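Local coordinates for DNA mismatch repair protein PMS1 (Saccharomyces cerevisiae, PDB 3H4L) that takes part in DNA mismatch repair and binds ATP, probably hydrolysing it, through an N-terminal domain of the GHKL ATPase family, at residues S112-T117 against A122-Y127; L76-S81 against L95-E100; E303-F308 against D356-Q361. All blocks are in the same frame, centred on the assembly; numbering follows the deposited sequence.

Interaction 1: S112-T117 against A122-Y127; sequences SVITTT and ADKLEY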
loop_
_atom_site.group_PDB
_atom_site.type_symbol
_atom_site.label_atom_id
_atom_site.label_comp_id
_atom_site.label_asym_id
_atom_site.label_seq_id
_atom_site.Cartn_x
_atom_site.Cartn_y
_atom_site.Cartn_z
ATOM N N SER B 112 1.539 8.570 21.747
ATOM C CA SER B 112 2.967 8.839 21.887
ATOM C C SER B 112 3.339 9.959 20.934
ATOM O O SER B 112 2.769 10.077 19.845
ATOM C CB SER B 112 3.806 7.612 21.538
ATOM O OG SER B 112 3.586 6.577 22.467
ATOM N N VAL B 113 4.312 10.769 21.332
ATOM C CA VAL B 113 4.759 11.878 20.497
ATOM C C VAL B 113 6.282 12.032 20.533
ATOM O O VAL B 113 6.904 11.855 21.581
ATOM C CB VAL B 113 4.128 13.209 20.973
ATOM C CG1 VAL B 113 4.664 14.375 20.154
ATOM C CG2 VAL B 113 2.615 13.136 20.860
ATOM N N ILE B 114 6.881 12.328 19.384
ATOM C CA ILE B 114 8.320 12.574 19.307
ATOM C C ILE B 114 8.400 13.921 18.589
ATOM O O ILE B 114 8.003 14.033 17.425
ATOM C CB ILE B 114 9.067 11.495 18.493
ATOM C CG1 ILE B 114 8.954 10.132 19.190
ATOM C CG2 ILE B 114 10.530 11.865 18.407
ATOM C CD1 ILE B 114 9.550 8.955 18.416
ATOM N N THR B 115 8.900 14.947 19.273
ATOM C CA THR B 115 8.936 16.277 18.670
ATOM C C THR B 115 10.192 17.126 18.918
ATOM O O THR B 115 11.056 16.780 19.719
ATOM C CB THR B 115 7.693 17.084 19.139
ATOM O OG1 THR B 115 7.587 18.304 18.391
ATOM C CG2 THR B 115 7.804 17.411 20.629
ATOM N N THR B 116 10.278 18.248 18.211
ATOM C CA THR B 116 11.399 19.156 18.367
ATOM C C THR B 116 11.211 20.520 17.710
ATOM O O THR B 116 10.819 20.623 16.539
ATOM C CB THR B 116 12.691 18.569 17.804
ATOM O OG1 THR B 116 13.760 19.485 18.059
ATOM C CG2 THR B 116 12.579 18.358 16.294
ATOM N N THR B 117 11.509 21.561 18.482
ATOM C CA THR B 117 11.429 22.937 18.013
ATOM C C THR B 117 12.864 23.430 17.926
ATOM O O THR B 117 13.123 24.633 17.833
ATOM C CB THR B 117 10.693 23.822 19.010
ATOM O OG1 THR B 117 11.287 23.661 20.306
ATOM C CG2 THR B 117 9.222 23.444 19.062
ATOM N N ALA B 122 15.652 16.220 20.510
ATOM C CA ALA B 122 14.229 15.936 20.516
ATOM C C ALA B 122 13.795 15.160 21.741
ATOM O O ALA B 122 14.624 14.672 22.514
ATOM C CB ALA B 122 13.848 15.167 19.251
ATOM N N ASP B 123 12.481 15.053 21.903
ATOM C CA ASP B 123 11.903 14.330 23.022
ATOM C C ASP B 123 10.857 13.327 22.554
ATOM O O ASP B 123 10.237 13.493 21.499
ATOM C CB ASP B 123 11.254 15.313 24.003
ATOM C CG ASP B 123 12.255 16.253 24.632
ATOM O OD1 ASP B 123 13.087 15.788 25.454
ATOM O OD2 ASP B 123 12.207 17.455 24.295
ATOM N N LYS B 124 10.681 12.275 23.343
ATOM C CA LYS B 124 9.694 11.254 23.059
ATOM C C LYS B 124 8.809 11.285 24.274
ATOM O O LYS B 124 9.283 11.131 25.396
ATOM C CB LYS B 124 10.345 9.887 22.920
ATOM C CG LYS B 124 9.357 8.761 22.705
ATOM C CD LYS B 124 9.998 7.648 21.908
ATOM C CE LYS B 124 9.402 6.319 22.283
ATOM N NZ LYS B 124 9.612 6.119 23.743
ATOM N N LEU B 125 7.521 11.509 24.050
ATOM C CA LEU B 125 6.564 11.594 25.142
ATOM C C LEU B 125 5.518 10.487 25.100
ATOM O O LEU B 125 5.000 10.147 24.040
ATOM C CB LEU B 125 5.869 12.953 25.093
ATOM C CG LEU B 125 6.806 14.162 25.117
ATOM C CD1 LEU B 125 6.094 15.372 24.544
ATOM C CD2 LEU B 125 7.269 14.423 26.539
ATOM N N GLU B 126 5.233 9.914 26.260
ATOM C CA GLU B 126 4.221 8.873 26.377
ATOM C C GLU B 126 3.146 9.473 27.277
ATOM O O GLU B 126 3.435 9.866 28.411
ATOM C CB GLU B 126 4.794 7.628 27.053
ATOM C CG GLU B 126 5.948 6.975 26.319
ATOM C CD GLU B 126 5.506 6.156 25.116
ATOM O OE1 GLU B 126 6.387 5.657 24.378
ATOM O OE2 GLU B 126 4.282 6.004 24.908
ATOM N N TYR B 127 1.918 9.576 26.781
ATOM C CA TYR B 127 0.837 10.117 27.598
ATOM C C TYR B 127 -0.115 9.007 27.996
ATOM O O TYR B 127 -0.458 8.155 27.170
ATOM C CB TYR B 127 0.026 11.154 26.834
ATOM C CG TYR B 127 0.785 12.375 26.412
ATOM C CD1 TYR B 127 1.390 12.445 25.161
ATOM C CD2 TYR B 127 0.841 13.487 27.239
ATOM C CE1 TYR B 127 2.023 13.604 24.742
ATOM C CE2 TYR B 127 1.466 14.642 26.835
ATOM C CZ TYR B 127 2.053 14.703 25.588
ATOM O OH TYR B 127 2.664 15.876 25.200
HETATM O O HOH W 1 6.048 4.830 22.141
#
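V113 with L125 and T115 with D123 form antiparallel hydrogen-bonded pairs, alternating with the non-hydrogen-bonded pairs S112-E126 and I114-K124, and the axes of the two short strand segments approach to 4.5 Å, 160° apart in direction. They are the arms of the hairpin of strands 110-116 and 121-127, joined here by four backbone N-H...O bonds. The bond from L125 N to V113 O is short, at 2.6 Å. Between these rungs the CA-H groups of S112, I114 and K124 lean on carbonyl oxygens of the partner strand; I114 CA lies 3.1 Å from D123 O. The partly exposed face with S112, I114, K124 and E126 mixes polar ends with aliphatic chain. S112 OG, beside its own backbone N (chi1 -66°), donates to E126 OE2 at 2.6 Å, arriving from above the carboxylate plane. E126 presents that oxygen because its chain folds back at chi2 (-77°). Its other oxygen, OE1, takes a weak, salt-bridging hydrogen bond of 3.3 Å from K124 NZ. The methylenes of K124 meanwhile pass over I114, with CD 3.8 Å from I114 CD1. On the other face V113 CG2 meets the edge of the Y127 ring at CE1, 4.0 Å away. Here the polar ends look outside the hairpin: D123 OD2 and Y127 OH bond to Y71, and T115 OG1 to T145 OG1 and I66 N. Near the turn A122 CB lies 3.3 Å from T115 O. The chemistry thus divides by face: a serine and a lysine share one carboxylate, probably favouring its charged form, whereas the buried hydroxyls are satisfied by neighbours that include T145 and I66, two residues of the nucleotide pocket.

Interaction 2: L76-S81 against L95-E100; sequences LKHYTS and LGFRGE. With ANP (phosphoaminophosphonic acid-adenylate ester), chain E.
In the GFRGEAL motif of MutL-type GHKL ATPases, which forms part of the nucleotide pocket, F97 packs against L76 and H78 of the loop leading into helix 80-83. L76 runs alongside F97, its CB 4.0 Å from F97 CE2. H78 comes across at about a right angle and turns the edge of its ring to the face of F97, an offset edge-to-face pair with the planes at 86° and the centroids 5.8 Å apart. Its CD2 reaches F97 CB at 4.0 Å. H78 is steadied beyond this pair by a hydrogen bond from NE2 to Q93, and I83 of helix 80-83 touches both side chains. Next in the chain, R98 turns the other way, away from the 76-81 loop and onto the bound ANP. A bend at chi3 (-71°) sets its guanidinium edge against the ribose: NE donates to ANP O3' at 2.6 Å, and NH2 to ANP O2' at 2.8 Å, nearly straight at 169°. NH2 is also hydrogen-bonded to N70 OD1, so the guanidinium joins the ribose to N70. With an alanine here the guanidinium is gone, and the ribose hydroxyls and N70 OD1 would probably be left without that partner, the sugar freer to shift. F97 and R98 therefore divide one short loop between an apolar contact and a nucleotide grip. Beyond them G99, at positive phi, passes so near the phosphates that a CB would clash; its CA is 3.4 Å from ANP O3A.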
loop_
_atom_site.group_PDB
_atom_site.type_symbol
_atom_site.label_atom_id
_atom_site.label_comp_id
_atom_site.label_asym_id
_atom_site.label_seq_id
_atom_site.Cartn_x
_atom_site.Cartn_y
_atom_site.Cartn_z
ATOM N N LEU B 76 -4.174 17.361 28.097
ATOM C CA LEU B 76 -5.054 17.389 29.255
ATOM C C LEU B 76 -6.412 17.946 28.855
ATOM O O LEU B 76 -6.506 18.766 27.935
ATOM C CB LEU B 76 -4.476 18.285 30.354
ATOM C CG LEU B 76 -3.181 17.873 31.063
ATOM C CD1 LEU B 76 -2.760 18.981 32.010
ATOM C CD2 LEU B 76 -3.383 16.575 31.825
ATOM N N LYS B 77 -7.463 17.496 29.540
ATOM C CA LYS B 77 -8.801 18.018 29.291
ATOM C C LYS B 77 -8.973 19.270 30.148
ATOM O O LYS B 77 -8.527 19.315 31.294
ATOM C CB LYS B 77 -9.874 16.989 29.649
ATOM C CG LYS B 77 -10.385 16.224 28.437
ATOM C CD LYS B 77 -11.522 15.278 28.763
ATOM C CE LYS B 77 -12.018 14.638 27.486
ATOM N NZ LYS B 77 -12.891 13.479 27.740
ATOM N N HIS B 78 -9.615 20.288 29.588
ATOM C CA HIS B 78 -9.816 21.536 30.297
ATOM C C HIS B 78 -10.985 21.475 31.274
ATOM O O HIS B 78 -12.117 21.218 30.879
ATOM C CB HIS B 78 -10.028 22.669 29.281
ATOM C CG HIS B 78 -10.092 24.036 29.894
ATOM N ND1 HIS B 78 -11.280 24.644 30.240
ATOM C CD2 HIS B 78 -9.115 24.914 30.225
ATOM C CE1 HIS B 78 -11.033 25.838 30.751
ATOM N NE2 HIS B 78 -9.726 26.026 30.752
ATOM N N TYR B 79 -10.695 21.712 32.552
ATOM C CA TYR B 79 -11.709 21.721 33.607
ATOM C C TYR B 79 -11.487 22.965 34.486
ATOM O O TYR B 79 -10.402 23.128 35.064
ATOM C CB TYR B 79 -11.581 20.498 34.519
ATOM C CG TYR B 79 -11.636 19.126 33.876
ATOM C CD1 TYR B 79 -10.639 18.186 34.147
ATOM C CD2 TYR B 79 -12.715 18.733 33.079
ATOM C CE1 TYR B 79 -10.706 16.887 33.650
ATOM C CE2 TYR B 79 -12.797 17.426 32.569
ATOM C CZ TYR B 79 -11.786 16.503 32.862
ATOM O OH TYR B 79 -11.836 15.200 32.383
ATOM N N THR B 80 -12.498 23.832 34.596
ATOM C CA THR B 80 -12.390 25.035 35.431
ATOM C C THR B 80 -11.754 24.634 36.755
ATOM O O THR B 80 -10.782 25.234 37.210
ATOM C CB THR B 80 -13.787 25.650 35.727
ATOM O OG1 THR B 80 -14.298 26.272 34.548
ATOM C CG2 THR B 80 -13.713 26.695 36.832
ATOM N N SER B 81 -12.320 23.597 37.353
ATOM C CA SER B 81 -11.860 23.057 38.623
ATOM C C SER B 81 -10.342 22.855 38.745
ATOM O O SER B 81 -9.752 23.191 39.775
ATOM C CB SER B 81 -12.572 21.724 38.883
ATOM O OG SER B 81 -11.931 20.989 39.912
ATOM N N LEU B 95 -0.726 27.431 27.487
ATOM C CA LEU B 95 0.266 26.371 27.377
ATOM C C LEU B 95 -0.348 25.063 26.921
ATOM O O LEU B 95 0.327 24.034 26.897
ATOM C CB LEU B 95 0.975 26.154 28.717
ATOM C CG LEU B 95 1.706 27.373 29.289
ATOM C CD1 LEU B 95 2.476 26.982 30.545
ATOM C CD2 LEU B 95 2.652 27.929 28.239
ATOM N N GLY B 96 -1.630 25.091 26.568
ATOM C CA GLY B 96 -2.262 23.866 26.121
ATOM C C GLY B 96 -3.769 23.851 26.179
ATOM O O GLY B 96 -4.416 24.838 25.852
ATOM N N PHE B 97 -4.323 22.717 26.601
ATOM C CA PHE B 97 -5.770 22.535 26.694
ATOM C C PHE B 97 -6.459 23.017 25.412
ATOM O O PHE B 97 -7.581 23.519 25.452
ATOM C CB PHE B 97 -6.351 23.308 27.879
ATOM C CG PHE B 97 -5.589 23.144 29.153
ATOM C CD1 PHE B 97 -4.456 23.912 29.406
ATOM C CD2 PHE B 97 -6.010 22.232 30.114
ATOM C CE1 PHE B 97 -3.752 23.774 30.599
ATOM C CE2 PHE B 97 -5.310 22.085 31.313
ATOM C CZ PHE B 97 -4.180 22.857 31.556
ATOM N N ARG B 98 -5.780 22.888 24.280
ATOM C CA ARG B 98 -6.364 23.314 23.023
ATOM C C ARG B 98 -7.038 22.131 22.365
ATOM O O ARG B 98 -6.594 20.993 22.513
ATOM C CB ARG B 98 -5.297 23.874 22.076
ATOM C CG ARG B 98 -4.731 25.225 22.477
ATOM C CD ARG B 98 -3.727 25.748 21.441
ATOM N NE ARG B 98 -2.469 25.004 21.450
ATOM C CZ ARG B 98 -1.604 25.009 22.460
ATOM N NH1 ARG B 98 -1.858 25.727 23.549
ATOM N NH2 ARG B 98 -0.491 24.284 22.390
ATOM N N GLY B 99 -8.121 22.413 21.648
ATOM C CA GLY B 99 -8.839 21.375 20.938
ATOM C C GLY B 99 -9.413 20.243 21.760
ATOM O O GLY B 99 -9.622 20.367 22.971
ATOM N N GLU B 100 -9.655 19.127 21.077
ATOM C CA GLU B 100 -10.225 17.944 21.694
ATOM C C GLU B 100 -9.572 16.664 21.202
ATOM O O GLU B 100 -9.713 15.606 21.819
ATOM C CB GLU B 100 -11.724 17.874 21.386
ATOM C CG GLU B 100 -12.586 18.735 22.266
ATOM C CD GLU B 100 -14.052 18.584 21.944
ATOM O OE1 GLU B 100 -14.484 19.133 20.906
ATOM O OE2 GLU B 100 -14.774 17.912 22.720
HETATM P PG ANP E . -8.390 21.622 16.366
HETATM O O1G ANP E . -7.915 20.237 16.212
HETATM O O2G ANP E . -8.053 22.457 15.237
HETATM O O3G ANP E . -9.856 21.762 16.675
HETATM P PB ANP E . -6.080 21.919 18.029
HETATM O O1B ANP E . -5.598 23.010 18.922
HETATM O O2B ANP E . -5.243 21.609 16.885
HETATM N N3B ANP E . -7.605 22.227 17.643
HETATM P PA ANP E . -5.561 19.180 18.867
HETATM O O1A ANP E . -5.739 18.719 17.505
HETATM O O2A ANP E . -5.948 18.306 20.013
HETATM O O3A ANP E . -6.192 20.644 18.970
HETATM O "O5'" ANP E . -4.010 19.336 19.202
HETATM C "C5'" ANP E . -3.662 20.489 19.870
HETATM C "C4'" ANP E . -2.321 20.961 20.276
HETATM O "O4'" ANP E . -1.339 19.923 20.106
HETATM C "C3'" ANP E . -2.136 21.967 19.192
HETATM O "O3'" ANP E . -2.781 23.196 19.547
HETATM C "C2'" ANP E . -0.646 21.982 19.019
HETATM O "O2'" ANP E . -0.135 22.961 19.903
HETATM C "C1'" ANP E . -0.287 20.496 19.345
HETATM N N9 ANP E . -0.076 19.549 18.209
HETATM C C8 ANP E . -0.789 18.434 17.796
HETATM N N7 ANP E . -0.339 17.807 16.750
HETATM C C5 ANP E . 0.775 18.552 16.415
HETATM C C6 ANP E . 1.775 18.467 15.371
HETATM N N6 ANP E . 1.747 17.500 14.462
HETATM N N1 ANP E . 2.808 19.402 15.298
HETATM C C2 ANP E . 2.880 20.422 16.221
HETATM N N3 ANP E . 1.992 20.591 17.242
HETATM C C4 ANP E . 0.960 19.642 17.287
#

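Interaction 3: E303-F308 against D356-Q361; sequences EVYKTF and DYYNRQ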
loop_
_atom_site.group_PDB
_atom_site.type_symbol
_atom_site.label_atom_id
_atom_site.label_comp_id
_atom_site.label_asym_id
_atom_site.label_seq_id
_atom_site.Cartn_x
_atom_site.Cartn_y
_atom_site.Cartn_z
ATOM N N GLU B 303 -27.312 17.683 -9.771
ATOM C CA GLU B 303 -28.490 17.970 -10.579
ATOM C C GLU B 303 -28.124 18.631 -11.908
ATOM O O GLU B 303 -28.527 18.160 -12.978
ATOM C CB GLU B 303 -29.467 18.844 -9.789
ATOM C CG GLU B 303 -28.994 20.250 -9.520
ATOM C CD GLU B 303 -29.764 20.894 -8.391
ATOM O OE1 GLU B 303 -29.613 22.122 -8.186
ATOM O OE2 GLU B 303 -30.512 20.163 -7.701
ATOM N N VAL B 304 -27.354 19.713 -11.835
ATOM C CA VAL B 304 -26.919 20.436 -13.026
ATOM C C VAL B 304 -26.244 19.498 -14.017
ATOM O O VAL B 304 -26.355 19.683 -15.224
ATOM C CB VAL B 304 -25.919 21.554 -12.669
ATOM C CG1 VAL B 304 -25.491 22.292 -13.927
ATOM C CG2 VAL B 304 -26.546 22.513 -11.671
ATOM N N TYR B 305 -25.539 18.494 -13.502
ATOM C CA TYR B 305 -24.844 17.531 -14.354
ATOM C C TYR B 305 -25.818 16.539 -14.986
ATOM O O TYR B 305 -25.658 16.152 -16.146
ATOM C CB TYR B 305 -23.799 16.755 -13.552
ATOM C CG TYR B 305 -22.974 15.808 -14.395
ATOM C CD1 TYR B 305 -21.911 16.276 -15.163
ATOM C CD2 TYR B 305 -23.277 14.447 -14.447
ATOM C CE1 TYR B 305 -21.166 15.414 -15.961
ATOM C CE2 TYR B 305 -22.542 13.577 -15.242
ATOM C CZ TYR B 305 -21.488 14.065 -15.998
ATOM O OH TYR B 305 -20.765 13.209 -16.804
ATOM N N LYS B 306 -26.815 16.116 -14.210
ATOM C CA LYS B 306 -27.818 15.175 -14.693
ATOM C C LYS B 306 -28.405 15.702 -16.002
ATOM O O LYS B 306 -28.454 14.995 -17.011
ATOM C CB LYS B 306 -28.922 15.010 -13.650
ATOM N N THR B 307 -28.829 16.962 -15.979
ATOM C CA THR B 307 -29.423 17.587 -17.149
ATOM C C THR B 307 -28.613 17.389 -18.426
ATOM O O THR B 307 -29.147 17.531 -19.522
ATOM C CB THR B 307 -29.638 19.100 -16.921
ATOM O OG1 THR B 307 -28.370 19.755 -16.801
ATOM C CG2 THR B 307 -30.449 19.337 -15.649
ATOM N N PHE B 308 -27.331 17.060 -18.293
ATOM C CA PHE B 308 -26.484 16.852 -19.468
ATOM C C PHE B 308 -26.160 15.382 -19.671
ATOM O O PHE B 308 -25.882 14.948 -20.788
ATOM C CB PHE B 308 -25.167 17.630 -19.350
ATOM C CG PHE B 308 -25.331 19.122 -19.355
ATOM C CD1 PHE B 308 -25.732 19.797 -18.209
ATOM C CD2 PHE B 308 -25.091 19.855 -20.510
ATOM C CE1 PHE B 308 -25.890 21.186 -18.210
ATOM C CE2 PHE B 308 -25.247 21.241 -20.522
ATOM C CZ PHE B 308 -25.647 21.907 -19.369
ATOM N N ASP B 356 -24.125 26.741 -17.714
ATOM C CA ASP B 356 -23.690 27.412 -18.925
ATOM C C ASP B 356 -22.248 27.041 -19.280
ATOM O O ASP B 356 -21.815 27.248 -20.413
ATOM C CB ASP B 356 -23.849 28.929 -18.764
ATOM C CG ASP B 356 -22.530 29.663 -18.800
ATOM O OD1 ASP B 356 -21.597 29.263 -18.064
ATOM O OD2 ASP B 356 -22.431 30.649 -19.560
ATOM N N TYR B 357 -21.504 26.507 -18.312
ATOM C CA TYR B 357 -20.124 26.081 -18.554
ATOM C C TYR B 357 -20.190 24.780 -19.345
ATOM O O TYR B 357 -19.379 24.540 -20.242
ATOM C CB TYR B 357 -19.386 25.829 -17.233
ATOM C CG TYR B 357 -18.219 24.853 -17.336
ATOM C CD1 TYR B 357 -16.940 25.293 -17.686
ATOM C CD2 TYR B 357 -18.402 23.485 -17.093
ATOM C CE1 TYR B 357 -15.873 24.403 -17.788
ATOM C CE2 TYR B 357 -17.341 22.588 -17.195
ATOM C CZ TYR B 357 -16.077 23.055 -17.542
ATOM O OH TYR B 357 -15.009 22.179 -17.631
ATOM N N TYR B 358 -21.155 23.936 -18.990
ATOM C CA TYR B 358 -21.338 22.666 -19.678
ATOM C C TYR B 358 -21.915 22.903 -21.075
ATOM O O TYR B 358 -21.482 22.268 -22.037
ATOM C CB TYR B 358 -22.248 21.741 -18.862
ATOM C CG TYR B 358 -21.505 20.914 -17.826
ATOM C CD1 TYR B 358 -21.898 20.914 -16.481
ATOM C CD2 TYR B 358 -20.422 20.113 -18.196
ATOM C CE1 TYR B 358 -21.231 20.134 -15.534
ATOM C CE2 TYR B 358 -19.749 19.329 -17.262
ATOM C CZ TYR B 358 -20.158 19.341 -15.934
ATOM O OH TYR B 358 -19.504 18.545 -15.020
ATOM N N ASN B 359 -22.879 23.817 -21.192
ATOM C CA ASN B 359 -23.473 24.137 -22.497
ATOM C C ASN B 359 -22.359 24.520 -23.464
ATOM O O ASN B 359 -22.356 24.107 -24.622
ATOM C CB ASN B 359 -24.453 25.313 -22.392
ATOM C CG ASN B 359 -25.866 24.876 -22.056
ATOM O OD1 ASN B 359 -26.427 23.997 -22.712
ATOM N ND2 ASN B 359 -26.455 25.501 -21.041
ATOM N N ARG B 360 -21.418 25.319 -22.973
ATOM C CA ARG B 360 -20.284 25.758 -23.777
ATOM C C ARG B 360 -19.339 24.602 -24.096
ATOM O O ARG B 360 -18.565 24.661 -25.053
ATOM C CB ARG B 360 -19.511 26.861 -23.049
ATOM C CG ARG B 360 -20.245 28.190 -22.983
ATOM C CD ARG B 360 -19.307 29.339 -22.633
ATOM N NE ARG B 360 -19.933 30.630 -22.911
ATOM C CZ ARG B 360 -19.313 31.802 -22.834
ATOM N NH1 ARG B 360 -18.035 31.860 -22.482
ATOM N NH2 ARG B 360 -19.971 32.921 -23.120
ATOM N N GLN B 361 -19.402 23.551 -23.290
ATOM C CA GLN B 361 -18.546 22.398 -23.502
ATOM C C GLN B 361 -19.106 21.518 -24.616
ATOM O O GLN B 361 -18.357 20.907 -25.383
ATOM C CB GLN B 361 -18.428 21.589 -22.214
ATOM C CG GLN B 361 -17.284 20.608 -22.221
ATOM C CD GLN B 361 -17.125 19.911 -20.896
ATOM O OE1 GLN B 361 -17.960 19.094 -20.510
ATOM N NE2 GLN B 361 -16.054 20.238 -20.181
#
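Y358 is the common partner of Y305 and F308, and the three rings make an aromatic cluster between helix 295-306, with the turn after it, and helix 343-362. The tight part is the methylene of Y358: its CB sits over one face of the F308 ring, 3.5 Å from the centroid and 16° off the normal, a CH-pi contact. The nearest ring atom is F308 CZ, 3.4 Å from Y358 CB. The Y358 ring lies oblique to that of F308, and Y305 turns its edge to the face of Y358 in an offset edge-to-face pair with centroids 5.6 Å apart. Y305 reaches it because CG stands anti to the backbone N (chi1 -176°), carrying CD1 to 3.3 Å from Y358 OH. That hydroxyl is buried, but S269 O is its hydrogen-bonding partner. Looser is the flank at N359, an exposed residue whose side chain meets the edge of the F308 ring, OD1 lying 3.7 Å from F308 CE2. F308 itself is partly exposed, so solvent borders this part of the contact while Y305 and Y358 are enclosed. Just before F308, T307 OG1 bonds back to V304 O at 2.6 Å, near the end of the helix. Y357 and Y358 also reach strand 261-269, Y357 strand 229-237 as well, which places helix 343-362 against the sheet. Two helices joined by aromatic side chains, helix 343-362 against a mixed four-stranded sheet, are consistent with the ribosomal S5-like fold of the MutL-family second domain.

From the N terminus the contacts come in series; none nests in or crosses another. Interaction 2 is first, bringing the chain back after 13 intervening residues and tying the loop before helix 80-83 to the one before helix 101-107, whose R98 bonds to the nucleotide. Interaction 1 follows after helix 101-107 with a hairpin turn of four residues. Both belong to the ATPase domain, their nearest atoms about 6 Å apart without touching. Interaction 3 closes a 47-residue excursion near the C terminus, tying helix 295-306 to helix 343-362 in the second domain. Its centre is about 52 Å from that of interaction 1 and 49 Å from that of interaction 2, across the chain's centre.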